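Side-chain contacts in D-aminoacid aminotransferase-like PLP-dependent enzyme (Haemophilus somnus, PDB 3CEB), which probably acts as a pyridoxal-phosphate-dependent lyase of the class IV aminotransferase family, perhaps on 4-amino-4-deoxychorismate: residues W3-F8 with D74-C79; E9-E14 with K19-H24; A47-K52 with C66-N71. All coordinates share one frame; numbering follows the deposited sequence.

All three contacts are built on one antiparallel sheet of the D-amino-acid aminotransferase-like fold, with strand order 17-18, 7-14, 63-70, 75-82. Contact 1 spans the loop ahead of strand 7-14 and the outer strand 75-82; contact 2 packs the start of helix 21-35 on strand 7-14; contact 3 sets helix 46-51 on strand 63-70. The centre of contact 3 lies about 9 Å from those of contacts 1 and 2, which are about 15 Å apart. Probable backbone hydrogen bonds join contact 2 to 3 (E9 O to I68 N, 2.9 Å) and contact 3 to 1 (D69 O to V76 N, 2.9 Å). The cofactor-bearing lysine, K103, belongs to none of the segments; nearby S105 bonds F5 and P6 of contact 1.

Contact 1 of 3, residues W3-F8 with D74-C79; sequences WQFPLF and DYVLQC
The ring of F5 reaches from the loop ahead of strand 7-14 to D74 and the first residues of strand 75-82, on the antiparallel sheet of this aminotransferase-like fold. Strand 63-70 lies between the two sheet strands, so no hydrogen bond joins segments 3-8 and 74-79, and the contact rests almost wholly on one phenyl group. The packed part is that buried ring. With CG turned back from its own carbonyl (chi1 -59°), the ring points its CE1 and CE2 corners at the other segment. CE1 lies 3.9 Å from D74 O, which sits at the ring edge near its plane; the ring is further flanked by D69 and N71. The aliphatic side of Q4 lies over one face, its CG 3.5 Å above the ring plane and displaced from the ring centre. The looser side is that of D74 and V76, both partly exposed. D74 offers its CB to F5 CE1 at 4.2 Å, while its carboxylate turns back on its own chain: OD1 accepts a weak bond from Y75 N, 2.9 Å long. The CB of Y75 points away from segment 3-8, and its ring packs on F44 (edge-to-face) and I49. The V76 and F5 side chains cross at about a right angle, and one methyl does the touching: V76 CG2 lies 3.8 Å from F5 CE2 and 3.9 Å from F5 CZ.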
loop_
_atom_site.group_PDB
_atom_site.type_symbol
_atom_site.label_atom_id
_atom_site.label_comp_id
_atom_site.label_asym_id
_atom_site.label_seq_id
_atom_site.Cartn_x
_atom_site.Cartn_y
_atom_site.Cartn_z
ATOM N N TRP A 3 6.066 19.286 1.704
ATOM C CA TRP A 3 5.030 19.932 2.453
ATOM C C TRP A 3 3.770 20.154 1.681
ATOM O O TRP A 3 2.707 20.097 2.220
ATOM C CB TRP A 3 5.466 21.259 2.976
ATOM C CG TRP A 3 6.422 21.235 4.040
ATOM C CD1 TRP A 3 6.399 20.482 5.131
ATOM C CD2 TRP A 3 7.560 22.048 4.133
ATOM N NE1 TRP A 3 7.458 20.750 5.903
ATOM C CE2 TRP A 3 8.193 21.728 5.309
ATOM C CE3 TRP A 3 8.100 23.029 3.328
ATOM C CZ2 TRP A 3 9.339 22.347 5.707
ATOM C CZ3 TRP A 3 9.225 23.619 3.716
ATOM C CH2 TRP A 3 9.839 23.289 4.895
ATOM N N GLN A 4 3.879 20.466 0.418
ATOM C CA GLN A 4 2.633 20.860 -0.269
ATOM C C GLN A 4 1.889 19.733 -0.980
ATOM O O GLN A 4 0.821 19.963 -1.529
ATOM C CB GLN A 4 2.874 22.012 -1.234
ATOM C CG GLN A 4 3.713 21.663 -2.453
ATOM C CD GLN A 4 4.298 22.917 -2.944
ATOM O OE1 GLN A 4 4.864 23.689 -2.137
ATOM N NE2 GLN A 4 4.146 23.192 -4.248
ATOM N N PHE A 5 2.461 18.532 -0.941
ATOM C CA PHE A 5 1.840 17.361 -1.489
ATOM C C PHE A 5 1.559 16.387 -0.365
ATOM O O PHE A 5 2.448 15.679 0.089
ATOM C CB PHE A 5 2.789 16.734 -2.475
ATOM C CG PHE A 5 3.170 17.649 -3.582
ATOM C CD1 PHE A 5 2.263 17.951 -4.586
ATOM C CD2 PHE A 5 4.426 18.216 -3.626
ATOM C CE1 PHE A 5 2.604 18.806 -5.574
ATOM C CE2 PHE A 5 4.763 19.078 -4.624
ATOM C CZ PHE A 5 3.867 19.355 -5.598
ATOM N N PRO A 6 0.317 16.314 0.077
ATOM C CA PRO A 6 0.015 15.537 1.269
ATOM C C PRO A 6 -0.464 14.120 1.036
ATOM O O PRO A 6 -0.741 13.400 1.979
ATOM C CB PRO A 6 -1.106 16.335 1.879
ATOM C CG PRO A 6 -1.846 16.820 0.666
ATOM C CD PRO A 6 -0.814 17.144 -0.352
ATOM N N LEU A 7 -0.544 13.725 -0.211
ATOM C CA LEU A 7 -0.918 12.365 -0.570
ATOM C C LEU A 7 0.046 11.809 -1.644
ATOM O O LEU A 7 0.711 12.555 -2.351
ATOM C CB LEU A 7 -2.341 12.368 -1.150
ATOM C CG LEU A 7 -3.489 12.855 -0.275
ATOM C CD1 LEU A 7 -4.749 13.148 -1.086
ATOM C CD2 LEU A 7 -3.760 11.841 0.783
ATOM N N PHE A 8 0.110 10.489 -1.773
ATOM C CA PHE A 8 0.882 9.868 -2.871
ATOM C C PHE A 8 0.411 8.473 -3.291
ATOM O O PHE A 8 -0.434 7.855 -2.634
ATOM C CB PHE A 8 2.351 9.811 -2.522
ATOM C CG PHE A 8 2.695 8.849 -1.423
ATOM C CD1 PHE A 8 2.479 9.173 -0.117
ATOM C CD2 PHE A 8 3.317 7.630 -1.707
ATOM C CE1 PHE A 8 2.856 8.294 0.902
ATOM C CE2 PHE A 8 3.685 6.756 -0.693
ATOM C CZ PHE A 8 3.447 7.078 0.594
ATOM N N ASP A 74 -1.504 19.637 -8.790
ATOM C CA ASP A 74 -0.175 19.366 -9.337
ATOM C C ASP A 74 0.322 18.046 -8.784
ATOM O O ASP A 74 -0.278 17.468 -7.881
ATOM C CB ASP A 74 0.759 20.470 -8.926
ATOM C CG ASP A 74 2.036 20.541 -9.741
ATOM O OD1 ASP A 74 2.216 19.904 -10.799
ATOM O OD2 ASP A 74 2.883 21.340 -9.316
ATOM N N TYR A 75 1.431 17.578 -9.320
ATOM C CA TYR A 75 1.975 16.288 -8.928
ATOM C C TYR A 75 3.478 16.350 -9.169
ATOM O O TYR A 75 3.972 17.250 -9.846
ATOM C CB TYR A 75 1.331 15.143 -9.729
ATOM C CG TYR A 75 1.772 15.123 -11.169
ATOM C CD1 TYR A 75 2.938 14.474 -11.542
ATOM C CD2 TYR A 75 1.052 15.811 -12.150
ATOM C CE1 TYR A 75 3.384 14.460 -12.882
ATOM C CE2 TYR A 75 1.505 15.855 -13.491
ATOM C CZ TYR A 75 2.670 15.154 -13.861
ATOM O OH TYR A 75 3.110 15.154 -15.176
ATOM N N VAL A 76 4.184 15.425 -8.558
ATOM C CA VAL A 76 5.592 15.202 -8.795
ATOM C C VAL A 76 5.772 13.689 -8.963
ATOM O O VAL A 76 5.256 12.852 -8.175
ATOM C CB VAL A 76 6.473 15.735 -7.626
ATOM C CG1 VAL A 76 7.897 15.286 -7.777
ATOM C CG2 VAL A 76 6.450 17.269 -7.573
ATOM N N LEU A 77 6.472 13.338 -10.029
ATOM C CA LEU A 77 6.831 11.946 -10.290
ATOM C C LEU A 77 8.273 11.811 -9.992
ATOM O O LEU A 77 9.048 12.657 -10.340
ATOM C CB LEU A 77 6.626 11.570 -11.742
ATOM C CG LEU A 77 7.227 10.235 -12.182
ATOM C CD1 LEU A 77 6.528 9.010 -11.540
ATOM C CD2 LEU A 77 7.127 10.169 -13.680
ATOM N N GLN A 78 8.590 10.718 -9.332
ATOM C CA GLN A 78 9.937 10.326 -8.956
ATOM C C GLN A 78 10.129 8.830 -9.186
ATOM O O GLN A 78 9.294 8.032 -8.804
ATOM C CB GLN A 78 10.148 10.571 -7.492
ATOM C CG GLN A 78 10.480 11.983 -7.139
ATOM C CD GLN A 78 10.698 12.117 -5.665
ATOM O OE1 GLN A 78 9.751 12.032 -4.888
ATOM N NE2 GLN A 78 11.942 12.298 -5.266
ATOM N N CYS A 79 11.245 8.441 -9.781
ATOM C CA CYS A 79 11.432 7.035 -10.080
ATOM C C CYS A 79 12.688 6.548 -9.498
ATOM O O CYS A 79 13.678 7.224 -9.595
ATOM C CB CYS A 79 11.504 6.860 -11.583
ATOM S SG CYS A 79 10.229 7.813 -12.441
#

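Contact 2 of 3, residues E9-E14 with K19-H24; sequences ETILIE and KNISYH. With SO4 (sulfate ion), chain C.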
loop_
_atom_site.group_PDB
_atom_site.type_symbol
_atom_site.label_atom_id
_atom_site.label_comp_id
_atom_site.label_asym_id
_atom_site.label_seq_id
_atom_site.Cartn_x
_atom_site.Cartn_y
_atom_site.Cartn_z
ATOM N N GLU A 9 0.960 8.028 -4.421
ATOM C CA GLU A 9 0.707 6.702 -4.973
ATOM C C GLU A 9 2.077 6.104 -5.319
ATOM O O GLU A 9 2.973 6.818 -5.764
ATOM C CB GLU A 9 -0.171 6.792 -6.229
ATOM C CG GLU A 9 -1.651 7.093 -5.938
ATOM C CD GLU A 9 -2.396 5.911 -5.299
ATOM O OE1 GLU A 9 -2.024 4.760 -5.593
ATOM O OE2 GLU A 9 -3.333 6.137 -4.484
ATOM N N THR A 10 2.263 4.815 -5.086
ATOM C CA THR A 10 3.502 4.151 -5.445
ATOM C C THR A 10 3.161 3.088 -6.467
ATOM O O THR A 10 2.405 2.165 -6.182
ATOM C CB THR A 10 4.135 3.520 -4.215
ATOM O OG1 THR A 10 4.335 4.549 -3.256
ATOM C CG2 THR A 10 5.475 2.888 -4.504
ATOM N N ILE A 11 3.725 3.242 -7.658
ATOM C CA ILE A 11 3.441 2.370 -8.762
ATOM C C ILE A 11 4.642 1.540 -9.155
ATOM O O ILE A 11 5.775 2.018 -9.232
ATOM C CB ILE A 11 2.983 3.195 -9.955
ATOM C CG1 ILE A 11 1.697 3.971 -9.571
ATOM C CG2 ILE A 11 2.819 2.295 -11.200
ATOM C CD1 ILE A 11 1.484 5.230 -10.372
ATOM N N LEU A 12 4.384 0.262 -9.387
ATOM C CA LEU A 12 5.426 -0.665 -9.798
ATOM C C LEU A 12 5.486 -0.740 -11.327
ATOM O O LEU A 12 4.466 -0.762 -11.994
ATOM C CB LEU A 12 5.126 -2.037 -9.211
ATOM C CG LEU A 12 5.959 -3.245 -9.624
ATOM C CD1 LEU A 12 7.417 -3.070 -9.244
ATOM C CD2 LEU A 12 5.360 -4.523 -8.988
ATOM N N ILE A 13 6.695 -0.695 -11.852
ATOM C CA ILE A 13 6.957 -1.088 -13.217
ATOM C C ILE A 13 7.624 -2.449 -13.092
ATOM O O ILE A 13 8.620 -2.605 -12.402
ATOM C CB ILE A 13 7.910 -0.152 -13.947
ATOM C CG1 ILE A 13 7.481 1.330 -13.768
ATOM C CG2 ILE A 13 7.999 -0.551 -15.393
ATOM C CD1 ILE A 13 6.068 1.659 -14.068
ATOM N N GLU A 14 7.069 -3.447 -13.745
ATOM C CA GLU A 14 7.643 -4.790 -13.683
ATOM C C GLU A 14 7.567 -5.433 -15.022
ATOM O O GLU A 14 6.519 -5.455 -15.641
ATOM C CB GLU A 14 6.888 -5.648 -12.660
ATOM C CG GLU A 14 7.180 -7.136 -12.742
ATOM C CD GLU A 14 6.407 -7.886 -11.692
ATOM O OE1 GLU A 14 5.238 -7.541 -11.434
ATOM O OE2 GLU A 14 6.965 -8.823 -11.098
ATOM N N LYS A 19 2.062 -1.578 -13.324
ATOM C CA LYS A 19 1.110 -2.544 -12.772
ATOM C C LYS A 19 -0.079 -1.946 -12.036
ATOM O O LYS A 19 0.065 -0.977 -11.288
ATOM C CB LYS A 19 1.845 -3.451 -11.796
ATOM C CG LYS A 19 2.925 -4.289 -12.441
ATOM C CD LYS A 19 2.346 -5.139 -13.556
ATOM C CE LYS A 19 3.087 -6.434 -13.627
ATOM N NZ LYS A 19 2.597 -7.352 -14.696
ATOM N N ASN A 20 -1.243 -2.578 -12.220
ATOM C CA ASN A 20 -2.460 -2.245 -11.460
ATOM C C ASN A 20 -2.816 -0.790 -11.567
ATOM O O ASN A 20 -3.342 -0.185 -10.645
ATOM C CB ASN A 20 -2.280 -2.639 -10.004
ATOM C CG ASN A 20 -2.105 -4.145 -9.829
ATOM O OD1 ASN A 20 -2.612 -4.952 -10.626
ATOM N ND2 ASN A 20 -1.412 -4.533 -8.769
ATOM N N ILE A 21 -2.548 -0.232 -12.733
ATOM C CA ILE A 21 -2.697 1.198 -12.942
ATOM C C ILE A 21 -4.134 1.642 -12.682
ATOM O O ILE A 21 -4.345 2.648 -12.026
ATOM C CB ILE A 21 -2.146 1.699 -14.365
ATOM C CG1 ILE A 21 -1.785 3.164 -14.253
ATOM C CG2 ILE A 21 -3.148 1.446 -15.508
ATOM C CD1 ILE A 21 -0.764 3.358 -13.159
ATOM N N SER A 22 -5.139 0.908 -13.120
ATOM C CA SER A 22 -6.477 1.439 -12.899
ATOM C C SER A 22 -6.848 1.447 -11.433
ATOM O O SER A 22 -7.740 2.187 -11.020
ATOM C CB SER A 22 -7.520 0.686 -13.683
ATOM O OG SER A 22 -7.525 -0.616 -13.261
ATOM N N TYR A 23 -6.156 0.626 -10.652
ATOM C CA TYR A 23 -6.462 0.536 -9.210
ATOM C C TYR A 23 -5.916 1.761 -8.547
ATOM O O TYR A 23 -6.507 2.314 -7.604
ATOM C CB TYR A 23 -5.897 -0.730 -8.568
ATOM C CG TYR A 23 -6.670 -1.959 -8.956
ATOM C CD1 TYR A 23 -6.339 -2.703 -10.088
ATOM C CD2 TYR A 23 -7.754 -2.365 -8.217
ATOM C CE1 TYR A 23 -7.066 -3.851 -10.436
ATOM C CE2 TYR A 23 -8.473 -3.489 -8.569
ATOM C CZ TYR A 23 -8.131 -4.215 -9.684
ATOM O OH TYR A 23 -8.889 -5.335 -10.006
ATOM N N HIS A 24 -4.811 2.225 -9.100
ATOM C CA HIS A 24 -4.174 3.388 -8.571
ATOM C C HIS A 24 -5.009 4.594 -8.933
ATOM O O HIS A 24 -5.225 5.490 -8.121
ATOM C CB HIS A 24 -2.750 3.507 -9.100
ATOM C CG HIS A 24 -1.775 2.563 -8.461
ATOM N ND1 HIS A 24 -1.264 2.764 -7.196
ATOM C CD2 HIS A 24 -1.171 1.440 -8.939
ATOM C CE1 HIS A 24 -0.415 1.790 -6.910
ATOM N NE2 HIS A 24 -0.349 0.965 -7.943
HETATM S S SO4 C . -4.867 -2.378 -14.808
HETATM O O1 SO4 C . -5.878 -2.895 -15.746
HETATM O O2 SO4 C . -3.624 -3.185 -14.878
HETATM O O3 SO4 C . -5.407 -2.366 -13.440
HETATM O O4 SO4 C . -4.551 -0.997 -15.195
HETATM O O HOH W 1 1.559 -0.703 -9.048
#
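E9 OE1 receives the shortest sound polar bond here, from H24 ND1 at 2.7 Å. It is nearly straight (175°) and lies in the imidazole plane, while the carboxylate is turned 78° from the ring. E9 OE2 is held in turn by a salt bridge to R27, which probably favours the charged carboxylate. At the far side of the imidazole, H24 NE2 is hydrogen-bonded to a water, which accepts from L12 N and donates to K19 O. Bonds at both nitrogens thus fix the ring's rotation, and I11 CG1 covers one face, 3.8 Å from the centroid in a CH-pi contact. Farther along, K19 N donates to L12 O at 2.9 Å. The K19 chain, bent at chi2 and chi3, brings its CE to 3.3 Å from E14 OE1; its NZ stays beyond salt-bridge distance. Near the helix start S22 OG donates to a sulfate, probably from the crystallisation liquor. I11 CD1 and I21 CD1 add an apolar touch. Strand 7-14 turns back through the short antiparallel strand 17-18, and the chain then enters helix 21-35, whose first turn lies against strand 7-14; helix 158-165 sits beside H24 and Y23, and strand 63-70 pairs with the strand's other edge.

Contact 3 of 3, residues A47-K52 with C66-N71; sequences AKIIAK and CRIDYN
I50 and I49 of helix 46-51 meet C66 and I68 of strand 63-70 through carbon atoms alone. I50 can be followed outward: its CB leaves the helix without aiming straight at the strand, CG2 makes no close approach to segment 66-71, and CG1 turns the chain inward. A second bend (chi2 -55°) then swings CD1 to the strand, where this one methyl touches two residues: C66 CB at 4.2 Å and I68 CD1 at 4.3 Å. I49, one residue earlier, points its CB toward the strand but engages it with the other branch, CG2, which comes 4.4 Å from I68 CD1. The tip of I68 therefore lies against both isoleucines, carried there by its extended outer arm (chi2 174°). These are ordinary van der Waals separations, and all four residues are buried. Y75 and L77 of the neighbouring strand continue the apolar surface under the helix, with F57 beside I50. R67 points to the other face of the sheet, where its NE and NH2 grip the D69 carboxylate side-on; the NE-OD1 bond is 2.6 Å. Helix and strand axes pass 11.0 Å apart at 132°, well away from antiparallel alignment. Such a helix laid over one face of an antiparallel sheet, with isoleucines and a cysteine meeting between the layers, is the helix-on-sheet packing of the small alpha+beta domain in the D-amino-acid aminotransferase-like fold.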
loop_
_atom_site.group_PDB
_atom_site.type_symbol
_atom_site.label_atom_id
_atom_site.label_comp_id
_atom_site.label_asym_id
_atom_site.label_seq_id
_atom_site.Cartn_x
_atom_site.Cartn_y
_atom_site.Cartn_z
ATOM N N ALA A 47 -2.077 6.906 -15.775
ATOM C CA ALA A 47 -1.518 6.020 -16.800
ATOM C C ALA A 47 -0.747 6.859 -17.801
ATOM O O ALA A 47 0.351 6.502 -18.203
ATOM C CB ALA A 47 -2.609 5.209 -17.510
ATOM N N LYS A 48 -1.316 7.991 -18.198
ATOM C CA LYS A 48 -0.654 8.863 -19.191
ATOM C C LYS A 48 0.672 9.459 -18.682
ATOM O O LYS A 48 1.615 9.581 -19.442
ATOM C CB LYS A 48 -1.547 9.986 -19.635
ATOM C CG LYS A 48 -2.733 9.546 -20.447
ATOM C CD LYS A 48 -3.363 10.710 -21.264
ATOM C CE LYS A 48 -4.698 10.286 -21.915
ATOM N NZ LYS A 48 -5.226 11.383 -22.756
ATOM N N ILE A 49 0.724 9.797 -17.397
ATOM C CA ILE A 49 1.906 10.371 -16.795
ATOM C C ILE A 49 3.062 9.393 -16.884
ATOM O O ILE A 49 4.181 9.743 -17.217
ATOM C CB ILE A 49 1.677 10.750 -15.312
ATOM C CG1 ILE A 49 0.754 11.956 -15.246
ATOM C CG2 ILE A 49 3.029 11.140 -14.642
ATOM C CD1 ILE A 49 0.275 12.331 -13.829
ATOM N N ILE A 50 2.757 8.142 -16.609
ATOM C CA ILE A 50 3.772 7.102 -16.584
ATOM C C ILE A 50 4.212 6.763 -18.003
ATOM O O ILE A 50 5.392 6.788 -18.334
ATOM C CB ILE A 50 3.205 5.820 -15.924
ATOM C CG1 ILE A 50 2.897 6.098 -14.448
ATOM C CG2 ILE A 50 4.159 4.638 -16.075
ATOM C CD1 ILE A 50 4.068 6.615 -13.710
ATOM N N ALA A 51 3.219 6.437 -18.816
ATOM C CA ALA A 51 3.446 6.005 -20.198
ATOM C C ALA A 51 4.386 6.942 -20.897
ATOM O O ALA A 51 5.246 6.486 -21.665
ATOM C CB ALA A 51 2.123 5.883 -20.999
ATOM N N LYS A 52 4.229 8.252 -20.653
ATOM C CA LYS A 52 5.040 9.225 -21.414
ATOM C C LYS A 52 6.499 9.289 -20.926
ATOM O O LYS A 52 7.340 9.906 -21.574
ATOM C CB LYS A 52 4.380 10.600 -21.561
ATOM C CG LYS A 52 4.172 11.453 -20.343
ATOM C CD LYS A 52 3.312 12.652 -20.798
ATOM C CE LYS A 52 2.830 13.544 -19.631
ATOM N NZ LYS A 52 2.051 14.705 -20.177
ATOM N N CYS A 66 7.817 3.871 -8.964
ATOM C CA CYS A 66 7.400 5.225 -9.328
ATOM C C CYS A 66 6.471 5.764 -8.276
ATOM O O CYS A 66 5.454 5.157 -7.961
ATOM C CB CYS A 66 6.638 5.263 -10.648
ATOM S SG CYS A 66 7.555 4.718 -12.073
ATOM N N ARG A 67 6.839 6.909 -7.743
ATOM C CA ARG A 67 6.054 7.553 -6.746
ATOM C C ARG A 67 5.499 8.847 -7.301
ATOM O O ARG A 67 6.258 9.688 -7.833
ATOM C CB ARG A 67 6.949 7.866 -5.576
ATOM C CG ARG A 67 6.196 8.361 -4.376
ATOM C CD ARG A 67 7.181 8.761 -3.281
ATOM N NE ARG A 67 6.556 9.655 -2.314
ATOM C CZ ARG A 67 6.458 9.374 -1.027
ATOM N NH1 ARG A 67 6.962 8.242 -0.563
ATOM N NH2 ARG A 67 5.909 10.233 -0.195
ATOM N N ILE A 68 4.178 9.007 -7.193
ATOM C CA ILE A 68 3.559 10.234 -7.584
ATOM C C ILE A 68 2.974 10.903 -6.354
ATOM O O ILE A 68 2.000 10.417 -5.797
ATOM C CB ILE A 68 2.448 10.041 -8.612
ATOM C CG1 ILE A 68 2.994 9.392 -9.895
ATOM C CG2 ILE A 68 1.818 11.419 -8.935
ATOM C CD1 ILE A 68 1.907 9.024 -10.952
ATOM N N ASP A 69 3.590 12.002 -5.915
ATOM C CA ASP A 69 3.030 12.771 -4.834
ATOM C C ASP A 69 2.102 13.810 -5.471
ATOM O O ASP A 69 2.439 14.388 -6.501
ATOM C CB ASP A 69 4.115 13.478 -4.038
ATOM C CG ASP A 69 4.914 12.545 -3.145
ATOM O OD1 ASP A 69 5.774 11.779 -3.638
ATOM O OD2 ASP A 69 4.708 12.622 -1.911
ATOM N N TYR A 70 0.934 14.062 -4.896
ATOM C CA TYR A 70 0.033 15.046 -5.485
ATOM C C TYR A 70 -0.725 15.890 -4.475
ATOM O O TYR A 70 -0.748 15.573 -3.278
ATOM C CB TYR A 70 -0.974 14.362 -6.396
ATOM C CG TYR A 70 -1.810 13.339 -5.683
ATOM C CD1 TYR A 70 -1.334 12.080 -5.437
ATOM C CD2 TYR A 70 -3.082 13.644 -5.259
ATOM C CE1 TYR A 70 -2.125 11.119 -4.764
ATOM C CE2 TYR A 70 -3.892 12.700 -4.589
ATOM C CZ TYR A 70 -3.424 11.452 -4.343
ATOM O OH TYR A 70 -4.244 10.543 -3.686
ATOM N N ASN A 71 -1.289 16.987 -4.985
ATOM C CA ASN A 71 -2.283 17.742 -4.265
ATOM C C ASN A 71 -3.458 17.972 -5.161
ATOM O O ASN A 71 -3.675 17.201 -6.100
ATOM C CB ASN A 71 -1.782 19.054 -3.714
ATOM C CG ASN A 71 -1.056 19.878 -4.704
ATOM O OD1 ASN A 71 -1.468 20.055 -5.830
ATOM N ND2 ASN A 71 0.045 20.404 -4.273
#